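PDB 5GHU: probable fimbrial chaperone YadV from Escherichia coli K-12, which probably acts as a periplasmic chaperone for pilin subunits in the assembly of fimbriae that could contribute to adhesion to various surfaces. Local coordinates for residues Y122-D125 against G126-G129. Sequence-based numbering, arbitrary orientation.
Sequences YRPD and GLKG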
loop_
_atom_site.group_PDB
_atom_site.type_symbol
_atom_site.label_atom_id
_atom_site.label_comp_id
_atom_site.label_asym_id
_atom_site.label_seq_id
_atom_site.Cartn_x
_atom_site.Cartn_y
_atom_site.Cartn_z
ATOM N N TYR A 122 2.365 9.627 0.984
ATOM C CA TYR A 122 2.873 11.000 1.062
ATOM C C TYR A 122 4.113 10.995 1.959
ATOM O O TYR A 122 4.037 10.601 3.140
ATOM C CB TYR A 122 1.780 11.934 1.607
ATOM C CG TYR A 122 2.270 13.366 1.630
ATOM C CD1 TYR A 122 2.210 14.148 0.492
ATOM C CD2 TYR A 122 2.740 13.923 2.812
ATOM C CE1 TYR A 122 2.621 15.491 0.538
ATOM C CE2 TYR A 122 3.116 15.261 2.874
ATOM C CZ TYR A 122 3.078 16.013 1.737
ATOM O OH TYR A 122 3.469 17.359 1.801
ATOM N N ARG A 123 5.280 11.402 1.391
ATOM C CA ARG A 123 6.551 11.253 2.076
ATOM C C ARG A 123 7.184 12.637 2.261
ATOM O O ARG A 123 7.732 13.212 1.320
ATOM C CB ARG A 123 7.495 10.349 1.277
ATOM C CG ARG A 123 8.802 10.102 2.017
ATOM C CD ARG A 123 9.717 9.173 1.205
ATOM N NE ARG A 123 9.043 7.860 1.255
ATOM C CZ ARG A 123 9.263 6.922 0.344
ATOM N NH1 ARG A 123 10.185 7.105 -0.613
ATOM N NH2 ARG A 123 8.578 5.780 0.395
ATOM N N PRO A 124 7.106 13.183 3.482
ATOM C CA PRO A 124 7.859 14.420 3.748
ATOM C C PRO A 124 9.339 14.214 3.464
ATOM O O PRO A 124 9.892 13.157 3.761
ATOM C CB PRO A 124 7.618 14.672 5.246
ATOM C CG PRO A 124 6.285 13.918 5.543
ATOM C CD PRO A 124 6.364 12.677 4.662
ATOM N N ASP A 125 9.969 15.241 2.917
ATOM C CA ASP A 125 11.409 15.179 2.687
ATOM C C ASP A 125 12.135 15.136 4.031
ATOM O O ASP A 125 11.660 15.732 5.015
ATOM C CB ASP A 125 11.869 16.445 1.971
ATOM C CG ASP A 125 11.512 16.499 0.494
ATOM O OD1 ASP A 125 10.743 15.703 -0.025
ATOM O OD2 ASP A 125 12.070 17.336 -0.190
ATOM N N GLY A 126 13.310 14.511 4.039
ATOM C CA GLY A 126 14.192 14.547 5.179
ATOM C C GLY A 126 13.930 13.555 6.295
ATOM O O GLY A 126 14.502 13.732 7.376
ATOM N N LEU A 127 13.156 12.529 6.027
ATOM C CA LEU A 127 12.956 11.521 7.069
ATOM C C LEU A 127 14.220 10.705 7.309
ATOM O O LEU A 127 15.025 10.475 6.384
ATOM C CB LEU A 127 11.827 10.592 6.702
ATOM C CG LEU A 127 10.446 11.279 6.539
ATOM C CD1 LEU A 127 9.449 10.241 6.087
ATOM C CD2 LEU A 127 9.995 11.857 7.870
ATOM N N LYS A 128 14.407 10.306 8.569
ATOM C CA LYS A 128 15.550 9.498 8.942
ATOM C C LYS A 128 15.514 8.147 8.231
ATOM O O LYS A 128 14.474 7.506 8.162
ATOM C CB LYS A 128 15.504 9.268 10.465
ATOM C CG LYS A 128 16.631 8.408 10.982
ATOM C CD LYS A 128 16.389 8.055 12.446
ATOM C CE LYS A 128 17.553 7.232 13.001
ATOM N NZ LYS A 128 17.725 5.952 12.263
ATOM N N GLY A 129 16.664 7.724 7.727
ATOM C CA GLY A 129 16.711 6.374 7.196
ATOM C C GLY A 129 16.109 6.298 5.803
ATOM O O GLY A 129 15.701 7.292 5.185
HETATM O O HOH W 1 12.040 11.493 3.428
#
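The CD1 methyl of Leu-127 reaches back to CD of the Pro-124 ring and to CG of Arg-123 in a water-bridged type II beta turn, a local contact at the surface where strand 114-123 runs out into the linker between the two domains. The evidence lies in the backbone: Asp-125 has the i+1 and Gly-126 the i+2 conformation, the latter turning the chain with a positive phi of 83°, and Pro-124 CA lies 6.7 Å from Leu-127 CA. At 4.0 Å, Pro-124 O and Leu-127 N are too far apart for the usual direct bond; one water replaces it, donating to Pro-124 O at 2.7 Å and accepting from Leu-127 N at 3.0 Å. PapD-like chaperones pair two immunoglobulin-like domains in a boomerang shape, and this turn begins the crossing between them. In Leu-127, chi1 of -61° sets CG opposite the carbonyl carbon, 3.4 Å from Pro-124 O. CD1 lies 4.2 Å from Pro-124 CD and 4.1 Å from Arg-123 CG. Beyond CG the Arg-123 chain bends at chi3 (-69°), and its guanidinium forms salt bridges with Glu-85 and Asp-211, the latter in the C-terminal domain. Leu-127 also touches Tyr-159, while the Asp-125 amide bonds to Ser-14 OG.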